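PDB 2EA3: chymotrypsin from Cellulomonas bogoriensis, which probably cleaves peptide bonds within proteins through this chymotrypsin-like (S1) serine protease domain of a longer precursor. Local coordinates for residues A70-Y75 with S140-N145; S99-H104 with G156-G161; S113-P118 with T163-P168. All blocks are in the same frame, centred on the assembly; numbering follows the deposited sequence.

Contact 1: A70-Y75 with S140-N145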
loop_
_atom_site.group_PDB
_atom_site.type_symbol
_atom_site.label_atom_id
_atom_site.label_comp_id
_atom_site.label_asym_id
_atom_site.label_seq_id
_atom_site.Cartn_x
_atom_site.Cartn_y
_atom_site.Cartn_z
ATOM N N ALA A 70 10.414 -0.966 9.792
ATOM C CA ALA A 70 10.458 0.148 8.855
ATOM C C ALA A 70 11.125 -0.323 7.558
ATOM O O ALA A 70 12.136 0.221 7.119
ATOM C CB ALA A 70 11.206 1.305 9.468
ATOM N N GLN A 71 10.547 -1.353 6.947
ATOM C CA GLN A 71 11.168 -2.003 5.788
ATOM C C GLN A 71 10.111 -2.378 4.776
ATOM O O GLN A 71 8.948 -2.585 5.133
ATOM C CB GLN A 71 11.895 -3.279 6.209
ATOM C CG GLN A 71 13.010 -3.056 7.215
ATOM C CD GLN A 71 13.887 -4.264 7.343
ATOM O OE1 GLN A 71 15.080 -4.202 7.039
ATOM N NE2 GLN A 71 13.309 -5.378 7.737
ATOM N N VAL A 72 10.533 -2.444 3.518
ATOM C CA VAL A 72 9.732 -2.938 2.409
ATOM C C VAL A 72 10.489 -4.100 1.754
ATOM O O VAL A 72 11.714 -4.041 1.564
ATOM C CB VAL A 72 9.420 -1.809 1.370
ATOM C CG1 VAL A 72 8.745 -2.387 0.140
ATOM C CG2 VAL A 72 8.547 -0.700 2.001
ATOM N N ASN A 73 9.776 -5.175 1.444
ATOM C CA ASN A 73 10.390 -6.323 0.793
ATOM C C ASN A 73 10.752 -5.972 -0.656
ATOM O O ASN A 73 9.881 -5.528 -1.408
ATOM C CB ASN A 73 9.397 -7.477 0.817
ATOM C CG ASN A 73 10.017 -8.806 0.431
ATOM O OD1 ASN A 73 11.133 -8.860 -0.100
ATOM N ND2 ASN A 73 9.282 -9.889 0.684
ATOM N N ASN A 74 12.020 -6.158 -1.057
ATOM C CA ASN A 74 12.370 -5.935 -2.480
ATOM C C ASN A 74 12.217 -7.153 -3.383
ATOM O O ASN A 74 12.485 -7.076 -4.597
ATOM C CB ASN A 74 13.762 -5.298 -2.642
ATOM C CG ASN A 74 14.898 -6.249 -2.300
ATOM O OD1 ASN A 74 14.716 -7.453 -2.159
ATOM N ND2 ASN A 74 16.094 -5.690 -2.161
ATOM N N TYR A 75 11.787 -8.273 -2.792
ATOM C CA TYR A 75 11.578 -9.534 -3.502
ATOM C C TYR A 75 12.808 -10.064 -4.243
ATOM O O TYR A 75 12.682 -10.809 -5.208
ATOM C CB TYR A 75 10.362 -9.444 -4.423
ATOM C CG TYR A 75 9.092 -9.505 -3.612
ATOM C CD1 TYR A 75 8.540 -10.727 -3.266
ATOM C CD2 TYR A 75 8.474 -8.351 -3.161
ATOM C CE1 TYR A 75 7.411 -10.818 -2.495
ATOM C CE2 TYR A 75 7.312 -8.426 -2.367
ATOM C CZ TYR A 75 6.784 -9.667 -2.069
ATOM O OH TYR A 75 5.652 -9.818 -1.310
ATOM N N SER A 140 3.277 -1.323 -1.019
ATOM C CA SER A 140 4.081 -0.118 -0.848
ATOM C C SER A 140 4.458 0.507 -2.169
ATOM O O SER A 140 4.821 -0.187 -3.110
ATOM C CB SER A 140 5.398 -0.472 -0.141
ATOM O OG SER A 140 5.190 -1.492 0.825
ATOM N N LEU A 141 4.431 1.828 -2.211
ATOM C CA LEU A 141 5.049 2.566 -3.296
ATOM C C LEU A 141 6.120 3.461 -2.679
ATOM O O LEU A 141 5.829 4.250 -1.782
ATOM C CB LEU A 141 4.023 3.427 -4.037
ATOM C CG LEU A 141 4.618 4.140 -5.253
ATOM C CD1 LEU A 141 4.946 3.131 -6.353
ATOM C CD2 LEU A 141 3.616 5.222 -5.752
ATOM N N LEU A 142 7.351 3.312 -3.161
ATOM C CA LEU A 142 8.488 4.082 -2.650
ATOM C C LEU A 142 9.065 4.939 -3.763
ATOM O O LEU A 142 9.108 4.507 -4.915
ATOM C CB LEU A 142 9.586 3.124 -2.158
ATOM C CG LEU A 142 9.343 2.292 -0.907
ATOM C CD1 LEU A 142 10.406 1.177 -0.836
ATOM C CD2 LEU A 142 9.401 3.169 0.305
ATOM N N ALA A 143 9.505 6.143 -3.416
ATOM C CA ALA A 143 10.448 6.867 -4.256
ATOM C C ALA A 143 11.734 6.850 -3.455
ATOM O O ALA A 143 11.844 7.540 -2.452
ATOM C CB ALA A 143 9.978 8.262 -4.499
ATOM N N GLY A 144 12.674 6.009 -3.854
ATOM C CA GLY A 144 13.884 5.789 -3.063
ATOM C C GLY A 144 13.512 5.219 -1.694
ATOM O O GLY A 144 12.933 4.131 -1.604
ATOM N N ASN A 145 13.841 5.934 -0.624
ATOM C CA ASN A 145 13.481 5.461 0.710
ATOM C C ASN A 145 12.286 6.192 1.312
ATOM O O ASN A 145 12.056 6.119 2.525
ATOM C CB ASN A 145 14.690 5.504 1.664
ATOM C CG ASN A 145 15.832 4.608 1.206
ATOM O OD1 ASN A 145 15.844 3.388 1.453
ATOM N ND2 ASN A 145 16.811 5.214 0.536
#
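V72 turns its CG1 anti to the backbone N (chi1 173°), which sets CG2 beside that N, and S140 places OG beside its own backbone N with chi1 at -36°. The hydroxyl thereby comes up under the fork of the valine, V72 CG2 lying 3.6 Å and V72 CG1 3.7 Å from S140 OG. These are van der Waals contacts, for the polar need of the serine is met by a hydrogen bond to G20 O. Two residues along, the same face of the strand presents L142, whose CD1 branch reaches V72 CB at 3.8 Å and rests against V72 CG2 at 3.9 Å. A beta-branched valine suits this place because its two methyls and CB meet two neighbours at once; the small serine lets the strands come near, and the longer leucine fills in where they diverge. F21 of strand 14-23 touches all three residues, making the site a buried, largely apolar junction.

In the chymotrypsin fold of two beta barrels, strand 14-23 belongs to the first barrel and strand 140-143 to the second, while strand 71-73 is paired with 79-81. No hydrogen bond links the two segments, so the strands meet through side chains alone.

Beyond V72 the chain leaves its strand through an Asx turn. N73 OD1 accepts from Y75 N at 2.8 Å, the donor standing well above the carbonyl plane. Asparagine is well suited here, since its short side chain can reach back to the amide two residues on.

Contact 2: S99-H104 with G156-G161; sequences STTGWH and GNCRTG
C158 SG sits over the centre of the H104 ring, 3.9 Å from the centroid and 4° off the ring normal, a sulfur-aromatic contact for which histidine supplies the flat face. T101 closes round the same sulfur with OG1, CB and CG2, T101 OG1 standing 3.8 Å from C158 SG. Threonine suits the place twice over: its methyl packs on the sulfur, and OG1, between backbone N and carbonyl carbon at chi1 60°, is hydrogen-bonded to D136 OD1. The cysteine sulfur needs no polar partner, being joined to C131 in a disulfide. H104 NE2 makes a weak hydrogen bond to T101 O (2.8 Å) that may help set the ring's rotation. Were H104 an alanine, C158 SG would probably lose its aromatic neighbour and T101 O this weak donor.

Farther out the packing gives way to solvent: R159 and T160 are exposed. There N157 OD1 accepts from R159 N at 2.8 Å (an Asx turn) and T160 N at 2.9 Å (an Asx motif), while R159 NH1 makes a salt bridge to E133. The contact lies at the surface of the second barrel, where the turn between strands 93-98 and 102-110 meets the loop joining 146-154 to 161-168.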
loop_
_atom_site.group_PDB
_atom_site.type_symbol
_atom_site.label_atom_id
_atom_site.label_comp_id
_atom_site.label_asym_id
_atom_site.label_seq_id
_atom_site.Cartn_x
_atom_site.Cartn_y
_atom_site.Cartn_z
ATOM N N SER A 99 2.594 -8.610 -3.272
ATOM C CA SER A 99 2.764 -10.050 -3.049
ATOM C C SER A 99 2.457 -10.937 -4.268
ATOM O O SER A 99 2.698 -12.141 -4.226
ATOM C CB SER A 99 1.881 -10.469 -1.881
ATOM O OG SER A 99 0.524 -10.316 -2.238
ATOM N N THR A 100 1.901 -10.377 -5.339
ATOM C CA THR A 100 1.604 -11.181 -6.529
ATOM C C THR A 100 2.679 -11.073 -7.588
ATOM O O THR A 100 3.040 -12.061 -8.221
ATOM C CB THR A 100 0.239 -10.800 -7.139
ATOM O OG1 THR A 100 -0.745 -11.013 -6.127
ATOM C CG2 THR A 100 -0.091 -11.650 -8.390
ATOM N N THR A 101 3.177 -9.862 -7.794
ATOM C CA THR A 101 4.149 -9.643 -8.860
ATOM C C THR A 101 5.539 -9.256 -8.352
ATOM O O THR A 101 6.481 -9.188 -9.138
ATOM C CB THR A 101 3.625 -8.610 -9.862
ATOM O OG1 THR A 101 3.382 -7.375 -9.181
ATOM C CG2 THR A 101 2.350 -9.108 -10.499
ATOM N N GLY A 102 5.673 -9.004 -7.049
ATOM C CA GLY A 102 6.955 -8.599 -6.490
ATOM C C GLY A 102 7.268 -7.118 -6.683
ATOM O O GLY A 102 6.426 -6.263 -6.469
ATOM N N TRP A 103 8.484 -6.839 -7.126
ATOM C CA TRP A 103 9.034 -5.480 -7.171
ATOM C C TRP A 103 9.061 -5.021 -8.613
ATOM O O TRP A 103 9.711 -5.649 -9.458
ATOM C CB TRP A 103 10.448 -5.529 -6.619
ATOM C CG TRP A 103 11.221 -4.265 -6.600
ATOM C CD1 TRP A 103 12.082 -3.821 -7.551
ATOM C CD2 TRP A 103 11.240 -3.299 -5.542
ATOM N NE1 TRP A 103 12.637 -2.616 -7.156
ATOM C CE2 TRP A 103 12.144 -2.282 -5.922
ATOM C CE3 TRP A 103 10.598 -3.208 -4.300
ATOM C CZ2 TRP A 103 12.424 -1.177 -5.108
ATOM C CZ3 TRP A 103 10.860 -2.099 -3.483
ATOM C CH2 TRP A 103 11.771 -1.093 -3.901
ATOM N N HIS A 104 8.333 -3.943 -8.895
ATOM C CA HIS A 104 8.246 -3.375 -10.246
ATOM C C HIS A 104 8.248 -1.874 -10.147
ATOM O O HIS A 104 7.698 -1.309 -9.198
ATOM C CB HIS A 104 6.965 -3.828 -10.930
ATOM C CG HIS A 104 6.982 -5.278 -11.267
ATOM N ND1 HIS A 104 7.466 -5.744 -12.468
ATOM C CD2 HIS A 104 6.692 -6.370 -10.523
ATOM C CE1 HIS A 104 7.403 -7.065 -12.480
ATOM N NE2 HIS A 104 6.952 -7.472 -11.307
ATOM N N GLY A 156 -4.236 -3.358 -16.941
ATOM C CA GLY A 156 -3.084 -4.051 -17.510
ATOM C C GLY A 156 -2.506 -5.030 -16.513
ATOM O O GLY A 156 -3.165 -5.403 -15.557
ATOM N N ASN A 157 -1.272 -5.454 -16.737
ATOM C CA ASN A 157 -0.640 -6.448 -15.881
ATOM C C ASN A 157 0.850 -6.321 -16.050
ATOM O O ASN A 157 1.300 -5.438 -16.783
ATOM C CB ASN A 157 -1.131 -7.860 -16.230
ATOM C CG ASN A 157 -0.864 -8.228 -17.673
ATOM O OD1 ASN A 157 0.267 -8.147 -18.160
ATOM N ND2 ASN A 157 -1.906 -8.663 -18.361
ATOM N N CYS A 158 1.615 -7.191 -15.399
ATOM C CA CYS A 158 3.057 -7.051 -15.405
ATOM C C CYS A 158 3.708 -7.802 -16.566
ATOM O O CYS A 158 4.920 -7.741 -16.742
ATOM C CB CYS A 158 3.666 -7.442 -14.052
ATOM S SG CYS A 158 3.338 -6.210 -12.758
ATOM N N ARG A 159 2.899 -8.487 -17.364
ATOM C CA ARG A 159 3.421 -9.207 -18.519
ATOM C C ARG A 159 3.486 -8.259 -19.713
ATOM O O ARG A 159 4.478 -8.239 -20.440
ATOM C CB ARG A 159 2.568 -10.442 -18.832
ATOM C CG ARG A 159 2.661 -11.554 -17.770
ATOM C CD ARG A 159 1.589 -12.644 -17.960
ATOM N NE ARG A 159 0.241 -12.135 -17.699
ATOM C CZ ARG A 159 -0.276 -11.926 -16.486
ATOM N NH1 ARG A 159 0.430 -12.192 -15.391
ATOM N NH2 ARG A 159 -1.508 -11.446 -16.369
ATOM N N THR A 160 2.446 -7.456 -19.896
ATOM C CA THR A 160 2.384 -6.571 -21.049
ATOM C C THR A 160 2.469 -5.086 -20.675
ATOM O O THR A 160 2.525 -4.232 -21.552
ATOM C CB THR A 160 1.134 -6.848 -21.916
ATOM O OG1 THR A 160 -0.044 -6.669 -21.129
ATOM C CG2 THR A 160 1.161 -8.282 -22.488
ATOM N N GLY A 161 2.477 -4.794 -19.378
ATOM C CA GLY A 161 2.500 -3.409 -18.902
ATOM C C GLY A 161 1.127 -2.918 -18.485
ATOM O O GLY A 161 0.100 -3.506 -18.815
#

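Contact 3: S113-P118 with T163-P168; sequences SSVTYP and TTFFQP
F165 offers the face of its ring to a methyl of V115: V115 CG1 stands over the centre of the phenyl ring, 3.3 Å from its centroid and 4° off the normal, a CH-pi contact. The F165 side chain can be followed outward. Its CB points toward strand 113-117; chi1 of -64° puts CG beside the backbone N, and chi2 of 84° turns the ring face to V115 CG1. F165 CG is 3.6 Å from V115 CG1, and the methyl stays almost equally near all the way round the ring. On one flank F165 CD2 approaches S113 CB at 4.0 Å, and F165 CE2 comes closer to S113 CB, at 3.8 Å, the serine lying at the ring edge near its plane. The tip, F165 CZ, returns to V115 CG1 at 3.5 Å.

Valine suits the middle position because its branches serve two rings: while CG1 sits over the phenylalanine ring, V115 CG2 lies 3.4 Å above the plane of the Y117 ring, offset toward its rim. Serine fits at the edge, where its small CB can approach without displacing the ring. Y117 OH is hydrogen-bonded to S152 OG.

No hydrogen bond joins the two segments; this is packing of one sheet upon another. Strand 113-117, paired with 120-123 in a two-stranded hairpin, lies against strand 161-168 of the second barrel. The latter runs between strands 125-128 and 146-154, with L125 touching V115 and R127 touching both S113 and F165.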
loop_
_atom_site.group_PDB
_atom_site.type_symbol
_atom_site.label_atom_id
_atom_site.label_comp_id
_atom_site.label_asym_id
_atom_site.label_seq_id
_atom_site.Cartn_x
_atom_site.Cartn_y
_atom_site.Cartn_z
ATOM N N SER A 113 -5.422 12.159 -9.575
ATOM C CA SER A 113 -6.193 11.495 -10.622
ATOM C C SER A 113 -7.433 10.844 -10.024
ATOM O O SER A 113 -7.456 10.504 -8.842
ATOM C CB SER A 113 -5.362 10.386 -11.274
ATOM O OG SER A 113 -4.393 10.930 -12.130
ATOM N N SER A 114 -8.441 10.645 -10.861
ATOM C CA SER A 114 -9.653 9.927 -10.471
ATOM C C SER A 114 -9.760 8.655 -11.302
ATOM O O SER A 114 -9.328 8.613 -12.471
ATOM C CB SER A 114 -10.893 10.799 -10.690
ATOM O OG SER A 114 -10.974 11.838 -9.724
ATOM N N VAL A 115 -10.294 7.603 -10.695
ATOM C CA VAL A 115 -10.646 6.403 -11.434
ATOM C C VAL A 115 -12.030 5.971 -10.991
ATOM O O VAL A 115 -12.445 6.284 -9.883
ATOM C CB VAL A 115 -9.654 5.224 -11.207
ATOM C CG1 VAL A 115 -8.263 5.621 -11.587
ATOM C CG2 VAL A 115 -9.666 4.745 -9.779
ATOM N N THR A 116 -12.724 5.227 -11.847
ATOM C CA THR A 116 -14.014 4.692 -11.497
ATOM C C THR A 116 -13.919 3.175 -11.504
ATOM O O THR A 116 -13.780 2.562 -12.564
ATOM C CB THR A 116 -15.154 5.204 -12.424
ATOM O OG1 THR A 116 -15.201 6.640 -12.365
ATOM C CG2 THR A 116 -16.513 4.621 -11.972
ATOM N N TYR A 117 -13.938 2.600 -10.302
ATOM C CA TYR A 117 -13.993 1.150 -10.083
ATOM C C TYR A 117 -15.452 0.720 -10.150
ATOM O O TYR A 117 -16.338 1.572 -10.101
ATOM C CB TYR A 117 -13.450 0.794 -8.689
ATOM C CG TYR A 117 -11.975 1.085 -8.482
ATOM C CD1 TYR A 117 -11.550 2.062 -7.575
ATOM C CD2 TYR A 117 -11.005 0.363 -9.171
ATOM C CE1 TYR A 117 -10.161 2.317 -7.371
ATOM C CE2 TYR A 117 -9.636 0.616 -8.981
ATOM C CZ TYR A 117 -9.224 1.593 -8.091
ATOM O OH TYR A 117 -7.869 1.830 -7.932
ATOM N N PRO A 118 -15.715 -0.601 -10.260
ATOM C CA PRO A 118 -17.090 -1.093 -10.124
ATOM C C PRO A 118 -17.823 -0.497 -8.919
ATOM O O PRO A 118 -19.007 -0.169 -9.023
ATOM C CB PRO A 118 -16.893 -2.605 -9.958
ATOM C CG PRO A 118 -15.659 -2.882 -10.792
ATOM C CD PRO A 118 -14.766 -1.695 -10.573
ATOM N N THR A 163 -1.158 0.579 -16.155
ATOM C CA THR A 163 -1.201 1.847 -15.428
ATOM C C THR A 163 -1.744 1.539 -14.041
ATOM O O THR A 163 -2.782 0.906 -13.934
ATOM C CB THR A 163 -2.185 2.807 -16.093
ATOM O OG1 THR A 163 -1.813 2.994 -17.460
ATOM C CG2 THR A 163 -2.208 4.155 -15.366
ATOM N N THR A 164 -1.049 1.974 -12.999
ATOM C CA THR A 164 -1.480 1.692 -11.620
ATOM C C THR A 164 -1.602 2.994 -10.840
ATOM O O THR A 164 -0.744 3.881 -10.956
ATOM C CB THR A 164 -0.506 0.759 -10.896
ATOM O OG1 THR A 164 -0.363 -0.449 -11.655
ATOM C CG2 THR A 164 -1.034 0.390 -9.496
ATOM N N PHE A 165 -2.661 3.079 -10.035
ATOM C CA PHE A 165 -2.956 4.256 -9.243
ATOM C C PHE A 165 -2.735 3.946 -7.784
ATOM O O PHE A 165 -2.951 2.807 -7.361
ATOM C CB PHE A 165 -4.417 4.656 -9.444
ATOM C CG PHE A 165 -4.739 5.075 -10.862
ATOM C CD1 PHE A 165 -5.041 4.123 -11.845
ATOM C CD2 PHE A 165 -4.724 6.424 -11.211
ATOM C CE1 PHE A 165 -5.339 4.531 -13.177
ATOM C CE2 PHE A 165 -5.028 6.832 -12.504
ATOM C CZ PHE A 165 -5.328 5.876 -13.491
ATOM N N PHE A 166 -2.276 4.949 -7.032
ATOM C CA PHE A 166 -1.914 4.753 -5.631
ATOM C C PHE A 166 -2.591 5.816 -4.790
ATOM O O PHE A 166 -2.689 6.986 -5.198
ATOM C CB PHE A 166 -0.383 4.840 -5.449
ATOM C CG PHE A 166 0.362 3.772 -6.160
ATOM C CD1 PHE A 166 0.621 3.885 -7.527
ATOM C CD2 PHE A 166 0.753 2.614 -5.495
ATOM C CE1 PHE A 166 1.300 2.876 -8.210
ATOM C CE2 PHE A 166 1.424 1.595 -6.188
ATOM C CZ PHE A 166 1.694 1.734 -7.542
ATOM N N GLN A 167 -3.072 5.399 -3.626
ATOM C CA GLN A 167 -3.571 6.294 -2.603
ATOM C C GLN A 167 -2.355 6.892 -1.870
ATOM O O GLN A 167 -1.576 6.170 -1.286
ATOM C CB GLN A 167 -4.433 5.489 -1.616
ATOM C CG GLN A 167 -4.708 6.183 -0.271
ATOM C CD GLN A 167 -5.603 7.391 -0.404
ATOM O OE1 GLN A 167 -6.736 7.289 -0.861
ATOM N NE2 GLN A 167 -5.100 8.551 0.008
ATOM N N PRO A 168 -2.195 8.215 -1.910
ATOM C CA PRO A 168 -1.037 8.849 -1.220
ATOM C C PRO A 168 -1.037 8.553 0.269
ATOM O O PRO A 168 -2.110 8.451 0.858
ATOM C CB PRO A 168 -1.269 10.358 -1.411
ATOM C CG PRO A 168 -2.293 10.501 -2.441
ATOM C CD PRO A 168 -3.030 9.174 -2.640
#

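The first segments of contacts 1, 2 and 3 follow one another along the chain, and then their partners come in the same order, so the three connections cross. Every contact reaches the second barrel: contact 1 through its strand 140-143, contact 2 through 102-110, contact 3 through 161-168. Centres lie about 16 Å apart for contacts 1 and 2 and for contacts 2 and 3, and about 20 Å for contacts 1 and 3. Y75 and N74 pack on S99, G102 and W103, joining contacts 1 and 2, while L141 packs on F166 between contacts 1 and 3. Together they tie strand 71-73, the 113-117 hairpin and the turns at the barrel's edge to its strands.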